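MmeI (Methylophilus methylotrophus, PDB 5HR4) is a Type IIL restriction-modification enzyme that binds DNA and probably methylates adenine at N6, with S-adenosyl-L-methionine as the methyl donor. Local coordinates at residues E167-L172 / R192-L197; K306-L311 / E573-A578; I321-K326 / C582-F587. All coordinates share one frame; numbering follows the deposited sequence.

Interaction 1 of 3, residues E167-L172 / R192-L197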
loop_
_atom_site.group_PDB
_atom_site.type_symbol
_atom_site.label_atom_id
_atom_site.label_comp_id
_atom_site.label_asym_id
_atom_site.label_seq_id
_atom_site.Cartn_x
_atom_site.Cartn_y
_atom_site.Cartn_z
ATOM N N GLU A 167 -6.216 -0.075 -21.677
ATOM C CA GLU A 167 -5.089 0.818 -21.924
ATOM C C GLU A 167 -5.271 1.592 -23.227
ATOM O O GLU A 167 -4.928 2.777 -23.300
ATOM C CB GLU A 167 -3.781 0.017 -21.919
ATOM C CG GLU A 167 -3.346 -0.459 -20.515
ATOM C CD GLU A 167 -2.172 -1.446 -20.541
ATOM O OE1 GLU A 167 -1.683 -1.748 -21.652
ATOM O OE2 GLU A 167 -1.741 -1.918 -19.454
ATOM N N ARG A 168 -5.826 0.949 -24.261
ATOM C CA ARG A 168 -6.093 1.650 -25.518
ATOM C C ARG A 168 -7.171 2.714 -25.340
ATOM O O ARG A 168 -7.059 3.824 -25.879
ATOM C CB ARG A 168 -6.499 0.651 -26.607
ATOM C CG ARG A 168 -5.345 0.271 -27.557
ATOM C CD ARG A 168 -5.752 -0.724 -28.659
ATOM N NE ARG A 168 -5.641 -2.115 -28.215
ATOM C CZ ARG A 168 -6.652 -2.978 -28.195
ATOM N NH1 ARG A 168 -7.857 -2.599 -28.612
ATOM N NH2 ARG A 168 -6.455 -4.217 -27.762
ATOM N N MET A 169 -8.221 2.390 -24.583
ATOM C CA MET A 169 -9.252 3.371 -24.270
ATOM C C MET A 169 -8.673 4.550 -23.500
ATOM O O MET A 169 -9.046 5.706 -23.746
ATOM C CB MET A 169 -10.376 2.698 -23.483
ATOM C CG MET A 169 -11.333 3.655 -22.813
ATOM S SD MET A 169 -12.959 2.920 -22.532
ATOM C CE MET A 169 -13.836 3.696 -23.888
ATOM N N GLY A 170 -7.752 4.279 -22.577
ATOM C CA GLY A 170 -7.042 5.357 -21.909
ATOM C C GLY A 170 -6.308 6.275 -22.869
ATOM O O GLY A 170 -6.302 7.495 -22.685
ATOM N N LYS A 171 -5.682 5.713 -23.912
ATOM C CA LYS A 171 -4.952 6.576 -24.846
ATOM C C LYS A 171 -5.915 7.449 -25.653
ATOM O O LYS A 171 -5.596 8.597 -25.989
ATOM C CB LYS A 171 -4.045 5.750 -25.769
ATOM N N LEU A 172 -7.103 6.931 -25.955
ATOM C CA LEU A 172 -8.137 7.751 -26.581
ATOM C C LEU A 172 -8.448 8.962 -25.719
ATOM O O LEU A 172 -8.504 10.097 -26.213
ATOM C CB LEU A 172 -9.396 6.917 -26.800
ATOM C CG LEU A 172 -10.559 7.686 -27.416
ATOM C CD1 LEU A 172 -10.173 8.077 -28.816
ATOM C CD2 LEU A 172 -11.853 6.837 -27.376
ATOM N N ARG A 192 -19.289 7.966 -20.654
ATOM C CA ARG A 192 -20.453 7.720 -21.501
ATOM C C ARG A 192 -20.132 6.736 -22.626
ATOM O O ARG A 192 -20.863 5.758 -22.829
ATOM C CB ARG A 192 -20.991 9.029 -22.067
ATOM C CG ARG A 192 -21.808 9.838 -21.066
ATOM C CD ARG A 192 -21.958 11.274 -21.545
ATOM N NE ARG A 192 -22.879 12.032 -20.711
ATOM C CZ ARG A 192 -23.571 13.083 -21.138
ATOM N NH1 ARG A 192 -23.445 13.488 -22.396
ATOM N NH2 ARG A 192 -24.406 13.711 -20.317
ATOM N N LEU A 193 -19.050 6.981 -23.379
ATOM C CA LEU A 193 -18.632 6.024 -24.404
ATOM C C LEU A 193 -18.485 4.623 -23.833
ATOM O O LEU A 193 -18.828 3.629 -24.486
ATOM C CB LEU A 193 -17.310 6.457 -25.022
ATOM C CG LEU A 193 -17.421 7.799 -25.717
ATOM C CD1 LEU A 193 -16.013 8.308 -25.961
ATOM C CD2 LEU A 193 -18.165 7.621 -27.010
ATOM N N LEU A 194 -17.946 4.523 -22.623
ATOM C CA LEU A 194 -17.765 3.216 -22.018
ATOM C C LEU A 194 -19.100 2.508 -21.877
ATOM O O LEU A 194 -19.222 1.314 -22.180
ATOM C CB LEU A 194 -17.097 3.376 -20.663
ATOM C CG LEU A 194 -16.810 2.073 -19.947
ATOM C CD1 LEU A 194 -15.878 1.220 -20.792
ATOM C CD2 LEU A 194 -16.208 2.404 -18.596
ATOM N N PHE A 195 -20.117 3.237 -21.429
ATOM C CA PHE A 195 -21.440 2.639 -21.316
ATOM C C PHE A 195 -21.948 2.208 -22.681
ATOM O O PHE A 195 -22.540 1.137 -22.821
ATOM C CB PHE A 195 -22.404 3.620 -20.659
ATOM C CG PHE A 195 -23.828 3.158 -20.660
ATOM C CD1 PHE A 195 -24.637 3.365 -21.762
ATOM C CD2 PHE A 195 -24.361 2.534 -19.551
ATOM C CE1 PHE A 195 -25.932 2.945 -21.772
ATOM C CE2 PHE A 195 -25.670 2.112 -19.547
ATOM C CZ PHE A 195 -26.461 2.317 -20.660
ATOM N N CYS A 196 -21.721 3.018 -23.705
ATOM C CA CYS A 196 -22.172 2.608 -25.027
ATOM C C CYS A 196 -21.450 1.343 -25.488
ATOM O O CYS A 196 -22.072 0.461 -26.092
ATOM C CB CYS A 196 -21.996 3.753 -26.024
ATOM S SG CYS A 196 -23.168 5.103 -25.748
ATOM N N LEU A 197 -20.145 1.225 -25.207
ATOM C CA LEU A 197 -19.432 0.032 -25.650
ATOM C C LEU A 197 -19.981 -1.208 -24.962
ATOM O O LEU A 197 -20.194 -2.240 -25.602
ATOM C CB LEU A 197 -17.932 0.177 -25.401
ATOM C CG LEU A 197 -17.280 1.254 -26.262
ATOM C CD1 LEU A 197 -15.915 1.568 -25.736
ATOM C CD2 LEU A 197 -17.203 0.802 -27.703
#

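Interaction 2 of 3, residues K306-L311 / E573-A578. With SFG (sinefungin), chain H; nucleotides of chain B.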
loop_
_atom_site.group_PDB
_atom_site.type_symbol
_atom_site.label_atom_id
_atom_site.label_comp_id
_atom_site.label_asym_id
_atom_site.label_seq_id
_atom_site.Cartn_x
_atom_site.Cartn_y
_atom_site.Cartn_z
ATOM N N LYS A 306 4.563 9.842 -11.860
ATOM C CA LYS A 306 4.684 10.620 -10.633
ATOM C C LYS A 306 3.322 10.823 -9.973
ATOM O O LYS A 306 3.190 10.719 -8.746
ATOM C CB LYS A 306 5.356 11.964 -10.940
ATOM N N LYS A 307 2.291 11.090 -10.776
ATOM C CA LYS A 307 0.933 11.194 -10.248
ATOM C C LYS A 307 0.464 9.871 -9.649
ATOM O O LYS A 307 0.078 9.809 -8.475
ATOM C CB LYS A 307 -0.014 11.648 -11.359
ATOM C CG LYS A 307 -1.316 12.236 -10.872
ATOM C CD LYS A 307 -1.925 13.053 -11.988
ATOM C CE LYS A 307 -3.064 13.905 -11.500
ATOM N NZ LYS A 307 -3.897 14.242 -12.673
ATOM N N ARG A 308 0.471 8.800 -10.454
ATOM C CA ARG A 308 0.097 7.472 -9.963
ATOM C C ARG A 308 0.712 7.181 -8.610
ATOM O O ARG A 308 0.040 6.690 -7.700
ATOM C CB ARG A 308 0.521 6.385 -10.951
ATOM C CG ARG A 308 -0.533 6.045 -11.962
ATOM C CD ARG A 308 -0.181 4.832 -12.786
ATOM N NE ARG A 308 0.048 3.689 -11.936
ATOM C CZ ARG A 308 0.075 2.436 -12.382
ATOM N NH1 ARG A 308 -0.143 2.189 -13.674
ATOM N NH2 ARG A 308 0.297 1.427 -11.535
ATOM N N ARG A 309 1.990 7.495 -8.452
ATOM C CA ARG A 309 2.637 7.182 -7.189
ATOM C C ARG A 309 2.067 8.043 -6.068
ATOM O O ARG A 309 1.682 7.534 -5.010
ATOM C CB ARG A 309 4.151 7.354 -7.330
ATOM C CG ARG A 309 4.892 7.291 -6.024
ATOM C CD ARG A 309 6.352 6.993 -6.251
ATOM N NE ARG A 309 7.081 7.061 -4.993
ATOM C CZ ARG A 309 8.401 6.971 -4.885
ATOM N NH1 ARG A 309 9.149 6.797 -5.975
ATOM N NH2 ARG A 309 8.972 7.056 -3.683
ATOM N N ASN A 310 1.933 9.341 -6.317
ATOM C CA ASN A 310 1.632 10.303 -5.262
ATOM C C ASN A 310 0.163 10.298 -4.823
ATOM O O ASN A 310 -0.129 10.566 -3.652
ATOM C CB ASN A 310 2.039 11.704 -5.728
ATOM C CG ASN A 310 1.501 12.788 -4.821
ATOM O OD1 ASN A 310 0.521 13.477 -5.158
ATOM N ND2 ASN A 310 2.122 12.936 -3.651
ATOM N N LEU A 311 -0.779 10.036 -5.716
ATOM C CA LEU A 311 -2.134 9.824 -5.231
ATOM C C LEU A 311 -2.360 8.403 -4.742
ATOM O O LEU A 311 -3.468 8.082 -4.303
ATOM C CB LEU A 311 -3.152 10.161 -6.322
ATOM C CG LEU A 311 -3.103 11.660 -6.654
ATOM C CD1 LEU A 311 -4.219 12.051 -7.568
ATOM C CD2 LEU A 311 -3.119 12.509 -5.375
ATOM N N GLU A 573 -3.480 -7.067 -11.867
ATOM C CA GLU A 573 -3.316 -7.546 -13.233
ATOM C C GLU A 573 -3.094 -6.417 -14.225
ATOM O O GLU A 573 -3.402 -6.576 -15.410
ATOM C CB GLU A 573 -4.523 -8.386 -13.665
ATOM C CG GLU A 573 -4.764 -9.669 -12.851
ATOM C CD GLU A 573 -5.851 -9.498 -11.801
ATOM O OE1 GLU A 573 -6.092 -8.347 -11.357
ATOM O OE2 GLU A 573 -6.477 -10.514 -11.429
ATOM N N ALA A 574 -2.581 -5.277 -13.781
ATOM C CA ALA A 574 -2.404 -4.150 -14.679
ATOM C C ALA A 574 -0.927 -3.856 -14.871
ATOM O O ALA A 574 -0.057 -4.442 -14.223
ATOM C CB ALA A 574 -3.129 -2.909 -14.155
ATOM N N SER A 575 -0.647 -2.924 -15.777
ATOM C CA SER A 575 0.733 -2.544 -15.999
ATOM C C SER A 575 1.319 -1.967 -14.709
ATOM O O SER A 575 0.597 -1.600 -13.771
ATOM C CB SER A 575 0.835 -1.543 -17.154
ATOM O OG SER A 575 0.417 -0.237 -16.766
ATOM N N GLY A 576 2.645 -1.942 -14.652
ATOM C CA GLY A 576 3.362 -1.227 -13.618
ATOM C C GLY A 576 2.937 -1.514 -12.194
ATOM O O GLY A 576 2.638 -0.584 -11.445
ATOM N N VAL A 577 2.930 -2.787 -11.793
ATOM C CA VAL A 577 2.534 -3.121 -10.434
ATOM C C VAL A 577 3.457 -2.448 -9.432
ATOM O O VAL A 577 4.687 -2.505 -9.567
ATOM C CB VAL A 577 2.538 -4.640 -10.242
ATOM C CG1 VAL A 577 2.353 -4.959 -8.773
ATOM C CG2 VAL A 577 1.449 -5.261 -11.092
ATOM N N ALA A 578 2.869 -1.838 -8.402
ATOM C CA ALA A 578 3.660 -1.193 -7.361
ATOM C C ALA A 578 4.381 -2.233 -6.508
ATOM O O ALA A 578 3.986 -3.394 -6.424
ATOM C CB ALA A 578 2.785 -0.304 -6.476
HETATM N N SFG H . -9.537 0.893 -4.209
HETATM C CA SFG H . -9.479 1.574 -5.485
HETATM C C SFG H . -9.629 0.517 -6.563
HETATM O O SFG H . -9.753 -0.679 -6.216
HETATM O OXT SFG H . -9.638 0.819 -7.780
HETATM C CB SFG H . -8.144 2.295 -5.639
HETATM C CG SFG H . -7.968 3.217 -4.442
HETATM C CD SFG H . -6.535 3.698 -4.494
HETATM N NE SFG H . -5.720 2.653 -3.906
HETATM C "C5'" SFG H . -6.353 5.032 -3.751
HETATM C "C4'" SFG H . -7.304 6.177 -4.239
HETATM O "O4'" SFG H . -7.327 7.118 -3.339
HETATM C "C3'" SFG H . -6.819 6.897 -5.510
HETATM O "O3'" SFG H . -7.709 6.626 -6.495
HETATM C "C2'" SFG H . -6.772 8.414 -5.159
HETATM O "O2'" SFG H . -7.333 9.253 -6.255
HETATM C "C1'" SFG H . -7.535 8.514 -4.118
HETATM N N9 SFG H . -7.111 9.513 -3.187
HETATM C C8 SFG H . -5.870 9.846 -2.841
HETATM N N7 SFG H . -5.937 10.793 -1.902
HETATM C C5 SFG H . -7.226 11.037 -1.667
HETATM C C6 SFG H . -7.834 11.922 -0.809
HETATM N N6 SFG H . -7.313 12.877 0.137
HETATM N N1 SFG H . -9.157 12.001 -0.738
HETATM C C2 SFG H . -9.908 11.193 -1.525
HETATM N N3 SFG H . -9.307 10.321 -2.377
HETATM C C4 SFG H . -7.959 10.243 -2.448
ATOM P P DC B 8 6.272 2.144 -5.760
ATOM O OP1 DC B 8 5.998 3.399 -6.477
ATOM O OP2 DC B 8 6.082 0.878 -6.500
ATOM O "O5'" DC B 8 7.758 2.156 -5.176
ATOM C "C5'" DC B 8 8.048 2.771 -3.926
ATOM C "C4'" DC B 8 9.520 3.129 -3.855
ATOM O "O4'" DC B 8 10.235 2.174 -3.012
ATOM C "C3'" DC B 8 10.241 3.126 -5.198
ATOM O "O3'" DC B 8 11.211 4.171 -5.204
ATOM C "C2'" DC B 8 10.896 1.742 -5.215
ATOM C "C1'" DC B 8 11.284 1.577 -3.745
ATOM N N1 DC B 8 11.404 0.142 -3.291
ATOM C C2 DC B 8 12.640 -0.367 -2.857
ATOM O O2 DC B 8 13.625 0.361 -2.854
ATOM N N3 DC B 8 12.716 -1.650 -2.447
ATOM C C4 DC B 8 11.626 -2.419 -2.455
ATOM N N4 DC B 8 11.748 -3.675 -2.037
ATOM C C5 DC B 8 10.356 -1.923 -2.887
ATOM C C6 DC B 8 10.292 -0.651 -3.291
ATOM P P DA B 7 6.536 5.439 -1.131
ATOM O OP1 DA B 7 6.564 6.257 -2.376
ATOM O OP2 DA B 7 5.827 5.960 0.063
ATOM O "O5'" DA B 7 6.032 3.986 -1.513
ATOM C "C5'" DA B 7 4.725 3.605 -1.360
ATOM C "C4'" DA B 7 4.467 2.532 -2.369
ATOM O "O4'" DA B 7 3.124 2.066 -2.264
ATOM C "C3'" DA B 7 4.672 2.958 -3.813
ATOM O "O3'" DA B 7 5.343 1.913 -4.466
ATOM C "C2'" DA B 7 3.244 3.142 -4.334
ATOM C "C1'" DA B 7 2.481 2.116 -3.516
ATOM N N9 DA B 7 1.099 2.462 -3.209
ATOM C C8 DA B 7 0.630 3.678 -2.835
ATOM N N7 DA B 7 -0.635 3.682 -2.540
ATOM C C5 DA B 7 -1.024 2.361 -2.703
ATOM C C6 DA B 7 -2.266 1.695 -2.528
ATOM N N6 DA B 7 -3.390 2.310 -2.151
ATOM N N1 DA B 7 -2.307 0.371 -2.774
ATOM C C2 DA B 7 -1.189 -0.240 -3.158
ATOM N N3 DA B 7 0.031 0.278 -3.343
ATOM C C4 DA B 7 0.039 1.596 -3.097
#

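Interaction 3 of 3, residues I321-K326 / C582-F587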
loop_
_atom_site.group_PDB
_atom_site.type_symbol
_atom_site.label_atom_id
_atom_site.label_comp_id
_atom_site.label_asym_id
_atom_site.label_seq_id
_atom_site.Cartn_x
_atom_site.Cartn_y
_atom_site.Cartn_z
ATOM N N ILE A 321 -9.687 -7.503 -2.307
ATOM C CA ILE A 321 -10.992 -7.082 -1.785
ATOM C C ILE A 321 -11.736 -8.258 -1.136
ATOM O O ILE A 321 -12.377 -8.105 -0.086
ATOM C CB ILE A 321 -11.820 -6.426 -2.912
ATOM C CG1 ILE A 321 -11.075 -5.212 -3.471
ATOM C CG2 ILE A 321 -13.191 -6.013 -2.423
ATOM C CD1 ILE A 321 -11.756 -4.555 -4.659
ATOM N N LEU A 322 -11.668 -9.451 -1.740
ATOM C CA LEU A 322 -12.346 -10.602 -1.137
ATOM C C LEU A 322 -11.736 -10.969 0.218
ATOM O O LEU A 322 -12.473 -11.314 1.147
ATOM C CB LEU A 322 -12.347 -11.791 -2.100
ATOM C CG LEU A 322 -13.262 -11.533 -3.314
ATOM C CD1 LEU A 322 -13.057 -12.483 -4.515
ATOM C CD2 LEU A 322 -14.701 -11.568 -2.862
ATOM N N LYS A 323 -10.406 -10.861 0.385
ATOM C CA LYS A 323 -9.855 -11.112 1.720
ATOM C C LYS A 323 -10.326 -10.073 2.724
ATOM O O LYS A 323 -10.227 -10.298 3.935
ATOM C CB LYS A 323 -8.316 -11.103 1.768
ATOM C CG LYS A 323 -7.581 -11.334 0.493
ATOM C CD LYS A 323 -6.210 -10.693 0.586
ATOM C CE LYS A 323 -5.107 -11.674 0.244
ATOM N NZ LYS A 323 -3.790 -10.994 0.278
ATOM N N LEU A 324 -10.795 -8.918 2.248
ATOM C CA LEU A 324 -11.232 -7.879 3.164
ATOM C C LEU A 324 -12.738 -7.933 3.436
ATOM O O LEU A 324 -13.161 -7.806 4.594
ATOM C CB LEU A 324 -10.816 -6.516 2.616
ATOM C CG LEU A 324 -11.047 -5.287 3.487
ATOM C CD1 LEU A 324 -10.078 -4.265 3.024
ATOM C CD2 LEU A 324 -12.467 -4.738 3.359
ATOM N N ILE A 325 -13.568 -8.144 2.409
ATOM C CA ILE A 325 -15.007 -8.162 2.665
ATOM C C ILE A 325 -15.520 -9.500 3.202
ATOM O O ILE A 325 -16.616 -9.532 3.783
ATOM C CB ILE A 325 -15.813 -7.773 1.411
ATOM C CG1 ILE A 325 -15.660 -8.831 0.316
ATOM C CG2 ILE A 325 -15.413 -6.360 0.918
ATOM C CD1 ILE A 325 -16.389 -8.503 -0.976
ATOM N N LYS A 326 -14.803 -10.612 3.026
ATOM C CA LYS A 326 -15.329 -11.868 3.574
ATOM C C LYS A 326 -15.394 -11.823 5.093
ATOM O O LYS A 326 -16.483 -12.051 5.647
ATOM C CB LYS A 326 -14.515 -13.076 3.087
ATOM C CG LYS A 326 -14.752 -13.491 1.628
ATOM C CD LYS A 326 -13.662 -14.475 1.159
ATOM C CE LYS A 326 -14.185 -15.907 1.021
ATOM N NZ LYS A 326 -14.882 -16.350 2.261
ATOM N N CYS A 582 1.801 -5.153 2.282
ATOM C CA CYS A 582 0.526 -4.667 2.798
ATOM C C CYS A 582 0.066 -5.387 4.059
ATOM O O CYS A 582 0.555 -6.460 4.417
ATOM C CB CYS A 582 -0.573 -4.815 1.752
ATOM S SG CYS A 582 -0.266 -3.744 0.400
ATOM N N VAL A 583 -0.906 -4.763 4.719
ATOM C CA VAL A 583 -1.709 -5.374 5.762
ATOM C C VAL A 583 -3.152 -4.985 5.483
ATOM O O VAL A 583 -3.432 -4.135 4.633
ATOM C CB VAL A 583 -1.288 -4.928 7.175
ATOM C CG1 VAL A 583 0.109 -5.422 7.484
ATOM C CG2 VAL A 583 -1.338 -3.416 7.273
ATOM N N ILE A 584 -4.072 -5.657 6.174
ATOM C CA ILE A 584 -5.489 -5.308 6.192
ATOM C C ILE A 584 -5.907 -5.249 7.648
ATOM O O ILE A 584 -5.668 -6.200 8.396
ATOM C CB ILE A 584 -6.369 -6.324 5.436
ATOM C CG1 ILE A 584 -5.926 -6.476 3.984
ATOM C CG2 ILE A 584 -7.822 -5.888 5.490
ATOM C CD1 ILE A 584 -6.684 -7.538 3.217
ATOM N N ILE A 585 -6.530 -4.146 8.059
ATOM C CA ILE A 585 -6.868 -3.918 9.464
ATOM C C ILE A 585 -8.366 -3.721 9.569
ATOM O O ILE A 585 -8.896 -2.676 9.171
ATOM C CB ILE A 585 -6.127 -2.711 10.054
ATOM C CG1 ILE A 585 -4.614 -2.979 10.073
ATOM C CG2 ILE A 585 -6.612 -2.471 11.463
ATOM C CD1 ILE A 585 -3.723 -1.734 10.289
ATOM N N GLY A 586 -9.058 -4.727 10.127
ATOM C CA GLY A 586 -10.464 -4.586 10.459
ATOM C C GLY A 586 -10.628 -4.065 11.877
ATOM O O GLY A 586 -10.032 -4.600 12.817
ATOM N N PHE A 587 -11.446 -3.026 12.034
ATOM C CA PHE A 587 -11.541 -2.375 13.334
ATOM C C PHE A 587 -12.929 -1.775 13.517
ATOM O O PHE A 587 -13.733 -1.690 12.587
ATOM C CB PHE A 587 -10.446 -1.301 13.498
ATOM C CG PHE A 587 -10.570 -0.173 12.521
ATOM C CD1 PHE A 587 -10.135 -0.320 11.212
ATOM C CD2 PHE A 587 -11.163 1.015 12.893
ATOM C CE1 PHE A 587 -10.269 0.697 10.301
ATOM C CE2 PHE A 587 -11.292 2.045 11.988
ATOM C CZ PHE A 587 -10.846 1.884 10.686
#

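Interaction 1 of 3, residues E167-L172 / R192-L197
Met169 reaches from the 167-172 helix segment to Leu194 and Leu197 of the 192-197 helix segment. Its side chain does most of the work across this contact. CB is directed at the other helix. CG then lies anti to the backbone N (chi1 166°), and this carries the thioether straight out across the gap. CB and CG form the stem, and the two atoms beyond them make the close contacts. SD meets CD1 of Leu194 at 3.8 Å, with the two side chains crossing at about a right angle. The chain then bends at chi3 (-102°), which turns CE to CD1 of Leu197. Met169 CE and Leu197 CD1 meet tip to tip, 3.5 Å apart.

The two leucines receive the methionine differently. Leu194 does not aim its CB bond at Met169, but its CD1 end comes nearer. Leu197 points its CB bond at the 167-172 segment. No hydrogen bond crosses between the segments, and the three touching residues are all buried.

The contact joins helix 163-178 to helix 183-200, so it joins the parts of the chain assigned to the MmeI N-terminal and helicase spacer domains. Leu282 of helix 273-283 touches both Met169 and Leu197, which makes this a three-helix junction. Leu197 also packs on Cys283, a calcium-binding residue, and its side chain is about 6 Å from the bound calcium ion. Trp287, in a nearby loop, borders Leu194.

Interaction 2 of 3, residues K306-L311 / E573-A578
OP1 of DA7 of chain B is gripped twice by Arg309. NE donates to OP1 at 2.8 Å, with an N-H...O angle of 133°. NH2 donates to the same OP1 at 2.9 Å, but this bond is weak. CG is anti to the backbone N (chi1 170°), and the extended chain from CG to NE carries the guanidinium out to the phosphate. One face of the guanidinium lies against the sugar of DC8 of chain B, with C4' offset toward the rim. NH1 makes a salt bridge to a further DNA phosphate. An alanine in place of Arg309 has no guanidinium, which is likely to leave OP1 of DA7 of chain B without these two donors and the further phosphate without its charged mate.

Arg308 faces the 573-578 loop instead. Its chain bends at chi3 (57°) and brings the guanidinium to two backbone carbonyls. Ser575 O lies at the edge, in the guanidinium plane, 3.8 Å from Arg308 NH2. Gly576 O approaches obliquely, 3.1 Å from the same NH2. Gly576 has a positive phi, a conformation that glycine adopts most easily.

Further along this loop, Ala578 CB packs on C1' of DA7 of chain B at 3.8 Å. N6 of DA7 of chain B is 2.9 Å from NE of sinefungin, consistent with this adenine being the base presented for methylation. Leu311, at the end of the 306-311 segment, belongs to the sinefungin pocket.

Helix 305-310 meets both the DNA and the loop between strands 560-569 and 581-588. Ala574 of that loop rests on Ser297 and Gln300 of helix 292-301.

Interaction 3 of 3, residues I321-K326 / C582-F587
Ile584 packs on Leu324 on one side of strand 581-588; on the strand's other side lies the ring of Phe587, with Ile585 O at its edge and in its plane, 3.4 Å from Phe587 CD1. Tyr518 meets the same ring, with the two planes about 25° apart. A second aromatic, Phe568, touches Ile584 and makes a cation-pi contact with Lys323.

Ile584 carries the strand's side of the contact and splits its two branches between two helix residues. CG2, anti to the backbone N, goes to Leu324. It lies 3.7 Å from Leu324 CD1 and 3.8 Å from Leu324 CG. These two side chains cross obliquely. The other branch, with CG1 beside the backbone N (chi1 -57°), ends at CD1 near the aliphatic part of Lys323. Ile584 CD1 is 4.1 Å from Lys323 CD, and here the side chains cross at about a right angle. The lysine thus gives methylenes to the apolar contact while NZ bonds to Asn320 OD1 and Tyr600 OH.

Within the helix, Ile321 O accepts from both Leu324 N and Ile325 N. Leu324 and Ile584 are buried. Leu324 also rests on Phe369 of helix 368-388 and on Ala534 and Val536 of strand 532-538.

Helix 318-340 thus covers one face of the large mixed sheet. Strand 581-588 lies between strands 532-538 and 560-569 and runs antiparallel to both. With the strand order 3-2-1-4-5-7-6 in this part of the sheet, that reversed strand is the hallmark of the Rossmann-like fold of class I S-adenosylmethionine-dependent methyltransferases.

Starting from the N-terminal end of the model, interaction 1 comes first and is local. It closes a short, mostly helical connection between helices 163-178 and 183-200, and ends before the others open. Interactions 2 and 3 are long-range, each closing a loop of more than 250 residues. Their segments alternate along the chain, so the two loops cross and do not nest. Helices 305-310 and 318-340 follow each other, and their partners are a loop and the strand that follows it. Together they tie helix 305-310 to the loop before strand 581-588, and helix 318-340 to that strand. Interactions 1 and 2 touch where Glu167 OE2 lies 3.5 Å from Ser575 CB.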